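Side-chain contacts in core protein VP4 (Bluetongue virus, PDB 2JHP), which caps viral RNA as a multifunctional assembly-line enzyme, with S-adenosyl-L-homocysteine bound at two of its sites, and forms part of the inner capsid: residues 134-139 with 382-387; 182-187 with 205-210; 324-329 with 333-338. One frame throughout, in Å; residues are numbered along the deposited sequence.

Contact 1 closes a long loop, with contacts 2 and 3 following in series inside it. Its first segment follows strand 131-132 of one seven-stranded mixed sheet; contact 3 is part of a second sheet with the same strand order, 3-2-1-4-5-7-6, and contact 2 joins helices 178-186 and 202-210 beside it; one Rossmann-like unit is thus inserted into another. The centres form a triangle: about 15 Å between contacts 1 and 2, 18 Å between 1 and 3, 16 Å between 2 and 3. Helix 380-391 joins them, K383 NZ meeting D184 OD2 at 2.8 Å and L386 CD2 meeting F324 CD2 at 3.5 Å. One guanine touches contacts 1 and 2, where the two units adjoin.

Contact 1: residues 134-139 with 382-387; sequences GSEAET and LKKRLF. With SAH (S-adenosyl-L-homocysteine), chain B; GUN (guanine), chain D.
E136 and A137 face K384 and F387 across a small interface, 169 Å² in all, with a different ligand at each end. Along 134-139, G134 comes first: its O accepts a hydrogen bond from the amino N of S-adenosyl-L-homocysteine at 2.9 Å. E136, at the N-cap position, divides its carboxylate between two partners. OE2 takes the ribose O3' of the same ligand at 2.7 Å, while OE1 turns to K384 NZ at 3.4 Å, a weak, salt-bridged bond; E388 gives that lysine a second carboxylate. The E136 chain is extended beyond CG (chi2 -173°), which carries the acid out to both. A137 begins the helix and supplies the apolar part: its CB lies at the edge of the F387 ring, 4.1 Å from CD2, and touches guanine C8 at 3.9 Å. With CG anti to the backbone N (chi1 -168°), F387 presents one face to the base, whose N1 sits 3.8 Å above the centre of the ring. E138 points away from helix 380-391 and lies against the homocysteine part of the ligand; its OE2 ties the backbone N of E136 to T139 OG1, accepting the latter on its anti lone pair at 2.6 Å. A ligand-binding turn after strand 131-132, among the parallel strands of a mixed sheet, leading into a helix, is consistent with the cofactor site of Rossmann-like class I methyltransferases.

Contact 2: residues 182-187 with 205-210; sequences MLDYIV and MQFKKR. With GUN (guanine), chain D.
L183 and F207 mark the closest backbone approach, CA to CA 7.3 Å, between the last turns of helix 178-186 and helix 202-210. F207 carries the contact, with 106 of the 199 Å² buried. A chi1 of -171° swings the F207 ring away from its own backbone N and across to three residues. L183 CB lies over one face in a CH-pi contact, 4.0 Å from the F207 ring centroid and 26° off the normal, displaced toward the rim; L183 CD1 reaches back to F207 CB at 3.7 Å. D184 OD1 comes to the ring edge, 3.4 Å from F207 CE1, with carboxylate and ring planes 47° apart, while OD2 is engaged by K383. V187, where the helix ends, closes obliquely on the ring tip, CB to F207 CZ 3.8 Å. The D184 carbonyl is turned to guanine: O accepts from N2 at 3.0 Å and from N1 at 3.2 Å. The helices before and after strand 192-196 in the chain thus pack on each other as in a Rossmann-like fold, and the final turn of the first forms one wall of a guanine pocket, accepting from N1 and N2, consistent with a preference for guanine.

Contact 3: residues 324-329 with 333-338; sequences FPQPGA and MYELRN
The R337 guanidinium receives Q326 OE1 at its edge, in its own plane, with the amide standing almost perpendicular to it (88°). NE donates to that OE1 at 2.7 Å, arriving above the carbonyl plane rather than on a lone pair. E335 OE2 lies well out of the guanidinium plane, 3.3 Å from R337 NH2, an attraction of charges alone. The amide of Q326 and the carboxylate of E335 are nearly coplanar, whereas the F324 ring is met obliquely by R337 O, its CE1 3.9 Å from R337 CB. These groups lie on a beta hairpin at the border of a Rossmann-like sheet: F324 and R337 form an antiparallel hydrogen-bonded pair, F324 N to R337 O and R337 N to F324 O, each 3.1 Å. Beyond it the chain leaves the strand, and P327 and G328 occupy the centre of a type II turn from Q326 to A329. A329 CB then packs on M333 CG. E335 also pairs with K306, and R337 with D265; with K178 nearby, this is consistent with the K-D-K-E set of 2'-O-methyltransferases, for which Q326 and R337 would be second-shell groups. What fixes the amide's rotation is NE2: its hydrogens point separately to E335 OE2 at 3.3 Å and, nearly straight at 177°, to E335 O at 3.0 Å, leaving OE1 turned to R337 NE.

Contact 1: residues 134-139 with 382-387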
loop_
_atom_site.group_PDB
_atom_site.type_symbol
_atom_site.label_atom_id
_atom_site.label_comp_id
_atom_site.label_asym_id
_atom_site.label_seq_id
_atom_site.Cartn_x
_atom_site.Cartn_y
_atom_site.Cartn_z
ATOM N N GLY A 134 -7.637 -3.656 4.900
ATOM C CA GLY A 134 -7.196 -4.309 3.661
ATOM C C GLY A 134 -5.685 -4.481 3.599
ATOM O O GLY A 134 -5.080 -4.346 2.533
ATOM N N SER A 135 -5.070 -4.775 4.741
ATOM C CA SER A 135 -3.613 -4.675 4.837
ATOM C C SER A 135 -2.968 -5.940 4.363
ATOM O O SER A 135 -3.602 -6.974 4.323
ATOM C CB SER A 135 -3.158 -4.380 6.271
ATOM O OG SER A 135 -3.727 -3.185 6.774
ATOM N N GLU A 136 -1.697 -5.833 3.999
ATOM C CA GLU A 136 -0.860 -6.983 3.672
ATOM C C GLU A 136 0.551 -6.639 4.093
ATOM O O GLU A 136 0.755 -5.615 4.753
ATOM C CB GLU A 136 -0.922 -7.286 2.190
ATOM C CG GLU A 136 -2.098 -8.096 1.773
ATOM C CD GLU A 136 -1.989 -8.475 0.335
ATOM O OE1 GLU A 136 -0.922 -8.241 -0.263
ATOM O OE2 GLU A 136 -2.948 -9.011 -0.220
ATOM N N ALA A 137 1.521 -7.479 3.729
ATOM C CA ALA A 137 2.916 -7.314 4.180
ATOM C C ALA A 137 3.477 -5.893 4.060
ATOM O O ALA A 137 4.242 -5.474 4.925
ATOM C CB ALA A 137 3.838 -8.308 3.493
ATOM N N GLU A 138 3.090 -5.156 3.012
ATOM C CA GLU A 138 3.552 -3.760 2.836
ATOM C C GLU A 138 3.202 -2.838 4.016
ATOM O O GLU A 138 3.967 -1.928 4.344
ATOM C CB GLU A 138 3.048 -3.146 1.526
ATOM C CG GLU A 138 1.668 -2.507 1.622
ATOM C CD GLU A 138 0.565 -3.538 1.751
ATOM O OE1 GLU A 138 0.454 -4.388 0.847
ATOM O OE2 GLU A 138 -0.189 -3.504 2.743
ATOM N N THR A 139 2.056 -3.085 4.649
ATOM C CA THR A 139 1.632 -2.274 5.778
ATOM C C THR A 139 2.351 -2.687 7.055
ATOM O O THR A 139 2.868 -1.831 7.774
ATOM C CB THR A 139 0.111 -2.295 5.971
ATOM O OG1 THR A 139 -0.513 -1.922 4.742
ATOM C CG2 THR A 139 -0.299 -1.286 7.040
ATOM N N LEU A 382 4.944 -18.201 -0.018
ATOM C CA LEU A 382 4.572 -18.879 1.221
ATOM C C LEU A 382 4.992 -18.008 2.405
ATOM O O LEU A 382 4.182 -17.707 3.281
ATOM C CB LEU A 382 5.185 -20.290 1.315
ATOM C CG LEU A 382 4.884 -21.086 2.599
ATOM C CD1 LEU A 382 3.363 -21.227 2.855
ATOM C CD2 LEU A 382 5.540 -22.445 2.589
ATOM N N LYS A 383 6.252 -17.578 2.408
ATOM C CA LYS A 383 6.748 -16.721 3.472
ATOM C C LYS A 383 5.846 -15.501 3.657
ATOM O O LYS A 383 5.412 -15.228 4.765
ATOM C CB LYS A 383 8.190 -16.296 3.218
ATOM C CG LYS A 383 8.888 -15.812 4.467
ATOM C CD LYS A 383 10.382 -15.718 4.286
ATOM C CE LYS A 383 10.775 -14.518 3.459
ATOM N NZ LYS A 383 12.253 -14.455 3.292
ATOM N N LYS A 384 5.547 -14.796 2.572
ATOM C CA LYS A 384 4.645 -13.646 2.618
ATOM C C LYS A 384 3.354 -13.964 3.359
ATOM O O LYS A 384 3.013 -13.300 4.342
ATOM C CB LYS A 384 4.335 -13.137 1.200
ATOM C CG LYS A 384 3.729 -11.732 1.138
ATOM C CD LYS A 384 3.801 -11.163 -0.278
ATOM C CE LYS A 384 2.708 -10.128 -0.559
ATOM N NZ LYS A 384 1.352 -10.754 -0.683
ATOM N N ARG A 385 2.664 -14.999 2.881
ATOM C CA ARG A 385 1.368 -15.436 3.389
ATOM C C ARG A 385 1.365 -15.890 4.851
ATOM O O ARG A 385 0.363 -15.723 5.550
ATOM C CB ARG A 385 0.835 -16.576 2.535
ATOM C CG ARG A 385 0.249 -16.158 1.215
ATOM C CD ARG A 385 -0.684 -17.251 0.754
ATOM N NE ARG A 385 -0.728 -17.402 -0.697
ATOM C CZ ARG A 385 -1.245 -18.462 -1.310
ATOM N NH1 ARG A 385 -1.756 -19.458 -0.588
ATOM N NH2 ARG A 385 -1.251 -18.527 -2.635
ATOM N N LEU A 386 2.462 -16.496 5.299
ATOM C CA LEU A 386 2.596 -16.879 6.694
ATOM C C LEU A 386 2.674 -15.595 7.534
ATOM O O LEU A 386 1.919 -15.403 8.478
ATOM C CB LEU A 386 3.840 -17.764 6.902
ATOM C CG LEU A 386 3.873 -19.213 6.392
ATOM C CD1 LEU A 386 5.276 -19.805 6.501
ATOM C CD2 LEU A 386 2.899 -20.102 7.148
ATOM N N PHE A 387 3.592 -14.722 7.158
ATOM C CA PHE A 387 3.768 -13.433 7.788
ATOM C C PHE A 387 2.439 -12.711 7.988
ATOM O O PHE A 387 2.111 -12.315 9.106
ATOM C CB PHE A 387 4.707 -12.575 6.925
ATOM C CG PHE A 387 5.186 -11.327 7.601
ATOM C CD1 PHE A 387 5.814 -11.389 8.833
ATOM C CD2 PHE A 387 5.041 -10.090 6.982
ATOM C CE1 PHE A 387 6.267 -10.248 9.451
ATOM C CE2 PHE A 387 5.511 -8.932 7.585
ATOM C CZ PHE A 387 6.128 -9.011 8.825
HETATM N N SAH B . -3.927 -1.769 1.817
HETATM C CA SAH B . -2.598 -2.222 1.299
HETATM C CB SAH B . -2.648 -3.417 0.341
HETATM C CG SAH B . -3.898 -3.688 -0.475
HETATM S SD SAH B . -3.809 -5.329 -1.242
HETATM C C SAH B . -1.778 -1.087 0.707
HETATM O O SAH B . -1.737 0.012 1.265
HETATM O OXT SAH B . -1.114 -1.249 -0.317
HETATM C "C5'" SAH B . -5.594 -5.545 -0.991
HETATM C "C4'" SAH B . -5.923 -6.465 0.173
HETATM O "O4'" SAH B . -7.136 -6.079 0.789
HETATM C "C3'" SAH B . -6.083 -7.920 -0.259
HETATM O "O3'" SAH B . -5.428 -8.709 0.721
HETATM C "C2'" SAH B . -7.581 -8.174 -0.187
HETATM O "O2'" SAH B . -7.899 -9.487 0.191
HETATM C "C1'" SAH B . -8.010 -7.197 0.906
HETATM N N9 SAH B . -9.438 -6.818 0.820
HETATM C C8 SAH B . -10.185 -6.611 -0.317
HETATM N N7 SAH B . -11.451 -6.285 0.048
HETATM C C5 SAH B . -11.528 -6.280 1.400
HETATM C C6 SAH B . -12.567 -6.011 2.295
HETATM N N6 SAH B . -13.774 -5.680 1.843
HETATM N N1 SAH B . -12.340 -6.075 3.658
HETATM C C2 SAH B . -11.083 -6.407 4.133
HETATM N N3 SAH B . -10.051 -6.673 3.251
HETATM C C4 SAH B . -10.266 -6.614 1.903
HETATM N N9 GUN D . 7.291 -10.548 2.441
HETATM C C8 GUN D . 7.402 -9.229 2.260
HETATM N N7 GUN D . 7.926 -8.671 3.353
HETATM C C5 GUN D . 8.155 -9.638 4.235
HETATM C C6 GUN D . 8.686 -9.631 5.522
HETATM O O6 GUN D . 9.048 -8.576 6.045
HETATM N N1 GUN D . 8.803 -10.855 6.202
HETATM C C2 GUN D . 8.367 -12.034 5.550
HETATM N N2 GUN D . 8.457 -13.197 6.169
HETATM N N3 GUN D . 7.863 -12.007 4.303
HETATM C C4 GUN D . 7.752 -10.839 3.648
#

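Contact 2: residues 182-187 with 205-210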
loop_
_atom_site.group_PDB
_atom_site.type_symbol
_atom_site.label_atom_id
_atom_site.label_comp_id
_atom_site.label_asym_id
_atom_site.label_seq_id
_atom_site.Cartn_x
_atom_site.Cartn_y
_atom_site.Cartn_z
ATOM N N MET A 182 12.631 -18.517 8.565
ATOM C CA MET A 182 11.813 -18.844 9.734
ATOM C C MET A 182 11.589 -17.584 10.577
ATOM O O MET A 182 10.447 -17.170 10.770
ATOM C CB MET A 182 12.450 -19.966 10.553
ATOM C CG MET A 182 11.601 -20.507 11.639
ATOM S SD MET A 182 12.712 -20.980 12.943
ATOM C CE MET A 182 11.707 -22.126 13.829
ATOM N N LEU A 183 12.680 -16.959 11.016
ATOM C CA LEU A 183 12.622 -15.685 11.717
ATOM C C LEU A 183 11.881 -14.617 10.915
ATOM O O LEU A 183 11.148 -13.825 11.492
ATOM C CB LEU A 183 14.023 -15.195 12.097
ATOM C CG LEU A 183 14.933 -16.096 12.954
ATOM C CD1 LEU A 183 16.346 -15.566 12.931
ATOM C CD2 LEU A 183 14.435 -16.254 14.395
ATOM N N ASP A 184 12.043 -14.620 9.595
ATOM C CA ASP A 184 11.387 -13.634 8.732
ATOM C C ASP A 184 9.881 -13.502 8.901
ATOM O O ASP A 184 9.368 -12.380 8.946
ATOM C CB ASP A 184 11.677 -13.909 7.266
ATOM C CG ASP A 184 12.967 -13.314 6.813
ATOM O OD1 ASP A 184 13.546 -12.503 7.563
ATOM O OD2 ASP A 184 13.406 -13.668 5.698
ATOM N N TYR A 185 9.165 -14.633 8.959
ATOM C CA TYR A 185 7.718 -14.583 9.130
ATOM C C TYR A 185 7.226 -14.603 10.586
ATOM O O TYR A 185 6.100 -14.206 10.859
ATOM C CB TYR A 185 7.044 -15.664 8.300
ATOM C CG TYR A 185 7.278 -17.070 8.776
ATOM C CD1 TYR A 185 6.575 -17.588 9.861
ATOM C CD2 TYR A 185 8.178 -17.903 8.118
ATOM C CE1 TYR A 185 6.788 -18.889 10.293
ATOM C CE2 TYR A 185 8.388 -19.198 8.536
ATOM C CZ TYR A 185 7.688 -19.688 9.623
ATOM O OH TYR A 185 7.887 -20.985 10.040
ATOM N N ILE A 186 8.038 -15.082 11.518
ATOM C CA ILE A 186 7.575 -15.144 12.901
ATOM C C ILE A 186 7.881 -13.863 13.682
ATOM O O ILE A 186 7.101 -13.476 14.538
ATOM C CB ILE A 186 8.093 -16.413 13.653
ATOM C CG1 ILE A 186 7.240 -16.728 14.893
ATOM C CG2 ILE A 186 9.572 -16.267 14.022
ATOM C CD1 ILE A 186 5.815 -17.205 14.616
ATOM N N VAL A 187 9.006 -13.211 13.392
ATOM C CA VAL A 187 9.397 -11.992 14.116
ATOM C C VAL A 187 8.651 -10.775 13.565
ATOM O O VAL A 187 8.850 -10.387 12.415
ATOM C CB VAL A 187 10.927 -11.735 14.064
ATOM C CG1 VAL A 187 11.298 -10.434 14.807
ATOM C CG2 VAL A 187 11.711 -12.920 14.627
ATOM N N MET A 205 22.578 -14.024 12.918
ATOM C CA MET A 205 23.399 -12.924 12.411
ATOM C C MET A 205 23.007 -12.531 10.994
ATOM O O MET A 205 23.127 -11.368 10.623
ATOM C CB MET A 205 24.889 -13.266 12.503
ATOM C CG MET A 205 25.384 -13.449 13.942
ATOM S SD MET A 205 25.273 -11.974 14.997
ATOM C CE MET A 205 26.813 -11.144 14.563
ATOM N N GLN A 206 22.519 -13.493 10.215
ATOM C CA GLN A 206 21.997 -13.186 8.890
ATOM C C GLN A 206 20.681 -12.413 8.962
ATOM O O GLN A 206 20.400 -11.579 8.100
ATOM C CB GLN A 206 21.866 -14.444 8.030
ATOM C CG GLN A 206 23.200 -14.966 7.507
ATOM C CD GLN A 206 23.910 -13.983 6.586
ATOM O OE1 GLN A 206 23.652 -13.950 5.386
ATOM N NE2 GLN A 206 24.819 -13.188 7.145
ATOM N N PHE A 207 19.894 -12.675 10.001
ATOM C CA PHE A 207 18.681 -11.896 10.257
ATOM C C PHE A 207 19.043 -10.442 10.591
ATOM O O PHE A 207 18.464 -9.510 10.029
ATOM C CB PHE A 207 17.845 -12.534 11.364
ATOM C CG PHE A 207 16.474 -11.919 11.533
ATOM C CD1 PHE A 207 15.460 -12.168 10.608
ATOM C CD2 PHE A 207 16.189 -11.106 12.635
ATOM C CE1 PHE A 207 14.195 -11.607 10.768
ATOM C CE2 PHE A 207 14.920 -10.542 12.798
ATOM C CZ PHE A 207 13.927 -10.794 11.865
ATOM N N LYS A 208 20.019 -10.259 11.479
ATOM C CA LYS A 208 20.564 -8.932 11.780
ATOM C C LYS A 208 20.982 -8.191 10.509
ATOM O O LYS A 208 20.666 -7.017 10.349
ATOM C CB LYS A 208 21.751 -9.031 12.746
ATOM C CG LYS A 208 22.352 -7.678 13.115
ATOM C CD LYS A 208 23.736 -7.762 13.818
ATOM C CE LYS A 208 24.885 -7.930 12.846
ATOM N NZ LYS A 208 26.178 -8.002 13.577
ATOM N N LYS A 209 21.677 -8.890 9.612
ATOM C CA LYS A 209 22.201 -8.298 8.374
ATOM C C LYS A 209 21.091 -7.962 7.373
ATOM O O LYS A 209 21.070 -6.872 6.809
ATOM C CB LYS A 209 23.281 -9.209 7.755
ATOM C CG LYS A 209 23.898 -8.725 6.452
ATOM C CD LYS A 209 25.431 -8.817 6.518
ATOM C CE LYS A 209 26.009 -10.084 5.864
ATOM N NZ LYS A 209 26.672 -9.779 4.549
ATOM N N ARG A 210 20.156 -8.886 7.174
ATOM C CA ARG A 210 19.049 -8.654 6.241
ATOM C C ARG A 210 17.921 -7.781 6.818
ATOM O O ARG A 210 17.254 -7.073 6.072
ATOM C CB ARG A 210 18.479 -9.977 5.742
ATOM C CG ARG A 210 19.480 -10.865 5.060
ATOM C CD ARG A 210 18.750 -11.935 4.285
ATOM N NE ARG A 210 19.445 -13.223 4.149
ATOM C CZ ARG A 210 20.707 -13.493 4.493
ATOM N NH1 ARG A 210 21.495 -12.565 5.023
ATOM N NH2 ARG A 210 21.183 -14.722 4.302
HETATM N N9 GUN D . 7.291 -10.548 2.441
HETATM C C8 GUN D . 7.402 -9.229 2.260
HETATM N N7 GUN D . 7.926 -8.671 3.353
HETATM C C5 GUN D . 8.155 -9.638 4.235
HETATM C C6 GUN D . 8.686 -9.631 5.522
HETATM O O6 GUN D . 9.048 -8.576 6.045
HETATM N N1 GUN D . 8.803 -10.855 6.202
HETATM C C2 GUN D . 8.367 -12.034 5.550
HETATM N N2 GUN D . 8.457 -13.197 6.169
HETATM N N3 GUN D . 7.863 -12.007 4.303
HETATM C C4 GUN D . 7.752 -10.839 3.648
#

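Contact 3: residues 324-329 with 333-338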
loop_
_atom_site.group_PDB
_atom_site.type_symbol
_atom_site.label_atom_id
_atom_site.label_comp_id
_atom_site.label_asym_id
_atom_site.label_seq_id
_atom_site.Cartn_x
_atom_site.Cartn_y
_atom_site.Cartn_z
ATOM N N PHE A 324 2.565 -25.781 9.581
ATOM C CA PHE A 324 2.728 -25.370 8.194
ATOM C C PHE A 324 4.074 -25.660 7.565
ATOM O O PHE A 324 5.053 -25.914 8.266
ATOM C CB PHE A 324 2.325 -23.910 7.968
ATOM C CG PHE A 324 2.614 -22.998 9.115
ATOM C CD1 PHE A 324 3.890 -22.906 9.651
ATOM C CD2 PHE A 324 1.601 -22.190 9.628
ATOM C CE1 PHE A 324 4.157 -22.032 10.704
ATOM C CE2 PHE A 324 1.846 -21.308 10.679
ATOM C CZ PHE A 324 3.128 -21.226 11.216
ATOM N N PRO A 325 4.113 -25.638 6.221
ATOM C CA PRO A 325 5.348 -25.882 5.485
ATOM C C PRO A 325 6.356 -24.759 5.700
ATOM O O PRO A 325 5.985 -23.659 6.114
ATOM C CB PRO A 325 4.892 -25.927 4.022
ATOM C CG PRO A 325 3.399 -26.064 4.067
ATOM C CD PRO A 325 2.977 -25.375 5.317
ATOM N N GLN A 326 7.621 -25.057 5.430
ATOM C CA GLN A 326 8.716 -24.124 5.667
ATOM C C GLN A 326 9.261 -23.559 4.365
ATOM O O GLN A 326 9.711 -24.313 3.504
ATOM C CB GLN A 326 9.853 -24.807 6.430
ATOM C CG GLN A 326 9.408 -25.521 7.693
ATOM C CD GLN A 326 10.573 -25.879 8.569
ATOM O OE1 GLN A 326 11.290 -25.001 9.053
ATOM N NE2 GLN A 326 10.781 -27.168 8.778
ATOM N N PRO A 327 9.209 -22.225 4.217
ATOM C CA PRO A 327 9.810 -21.563 3.063
ATOM C C PRO A 327 11.312 -21.827 3.027
ATOM O O PRO A 327 11.967 -21.779 4.069
ATOM C CB PRO A 327 9.543 -20.073 3.321
ATOM C CG PRO A 327 8.494 -20.025 4.342
ATOM C CD PRO A 327 8.582 -21.269 5.146
ATOM N N GLY A 328 11.840 -22.117 1.836
ATOM C CA GLY A 328 13.276 -22.325 1.634
ATOM C C GLY A 328 13.795 -23.694 2.046
ATOM O O GLY A 328 15.004 -23.946 1.991
ATOM N N ALA A 329 12.889 -24.577 2.456
ATOM C CA ALA A 329 13.254 -25.926 2.862
ATOM C C ALA A 329 13.346 -26.847 1.648
ATOM O O ALA A 329 12.674 -26.623 0.641
ATOM C CB ALA A 329 12.252 -26.467 3.878
ATOM N N MET A 333 12.827 -32.585 2.695
ATOM C CA MET A 333 12.836 -32.218 4.107
ATOM C C MET A 333 11.448 -32.394 4.745
ATOM O O MET A 333 10.570 -31.533 4.610
ATOM C CB MET A 333 13.350 -30.771 4.248
ATOM C CG MET A 333 13.233 -30.114 5.627
ATOM S SD MET A 333 14.259 -30.815 6.930
ATOM C CE MET A 333 15.842 -31.074 6.113
ATOM N N TYR A 334 11.255 -33.513 5.440
ATOM C CA TYR A 334 9.960 -33.803 6.069
ATOM C C TYR A 334 9.841 -33.240 7.466
ATOM O O TYR A 334 9.730 -33.966 8.457
ATOM C CB TYR A 334 9.644 -35.292 6.034
ATOM C CG TYR A 334 9.211 -35.731 4.669
ATOM C CD1 TYR A 334 10.105 -36.363 3.810
ATOM C CD2 TYR A 334 7.914 -35.486 4.222
ATOM C CE1 TYR A 334 9.720 -36.761 2.546
ATOM C CE2 TYR A 334 7.516 -35.869 2.962
ATOM C CZ TYR A 334 8.420 -36.515 2.128
ATOM O OH TYR A 334 8.034 -36.915 0.877
ATOM N N GLU A 335 9.844 -31.920 7.508
ATOM C CA GLU A 335 9.807 -31.149 8.735
ATOM C C GLU A 335 8.927 -29.930 8.498
ATOM O O GLU A 335 9.019 -29.266 7.457
ATOM C CB GLU A 335 11.224 -30.726 9.096
ATOM C CG GLU A 335 11.371 -29.985 10.387
ATOM C CD GLU A 335 12.821 -29.660 10.670
ATOM O OE1 GLU A 335 13.578 -30.601 10.996
ATOM O OE2 GLU A 335 13.206 -28.470 10.562
ATOM N N LEU A 336 8.051 -29.664 9.455
ATOM C CA LEU A 336 7.183 -28.497 9.403
ATOM C C LEU A 336 7.510 -27.612 10.582
ATOM O O LEU A 336 8.460 -27.887 11.321
ATOM C CB LEU A 336 5.713 -28.916 9.461
ATOM C CG LEU A 336 5.241 -29.956 8.441
ATOM C CD1 LEU A 336 3.887 -30.450 8.851
ATOM C CD2 LEU A 336 5.203 -29.418 7.014
ATOM N N ARG A 337 6.731 -26.549 10.750
ATOM C CA ARG A 337 6.822 -25.705 11.937
ATOM C C ARG A 337 5.489 -25.688 12.656
ATOM O O ARG A 337 4.425 -25.669 12.033
ATOM C CB ARG A 337 7.269 -24.286 11.582
ATOM C CG ARG A 337 8.720 -24.177 11.146
ATOM C CD ARG A 337 9.666 -24.545 12.269
ATOM N NE ARG A 337 11.003 -24.842 11.767
ATOM C CZ ARG A 337 12.028 -25.230 12.524
ATOM N NH1 ARG A 337 11.894 -25.348 13.840
ATOM N NH2 ARG A 337 13.201 -25.487 11.963
ATOM N N ASN A 338 5.562 -25.729 13.976
ATOM C CA ASN A 338 4.380 -25.762 14.806
ATOM C C ASN A 338 4.180 -24.396 15.402
ATOM O O ASN A 338 4.937 -23.983 16.277
ATOM C CB ASN A 338 4.541 -26.801 15.916
ATOM C CG ASN A 338 3.275 -26.999 16.730
ATOM O OD1 ASN A 338 3.255 -27.806 17.649
ATOM N ND2 ASN A 338 2.220 -26.265 16.404
#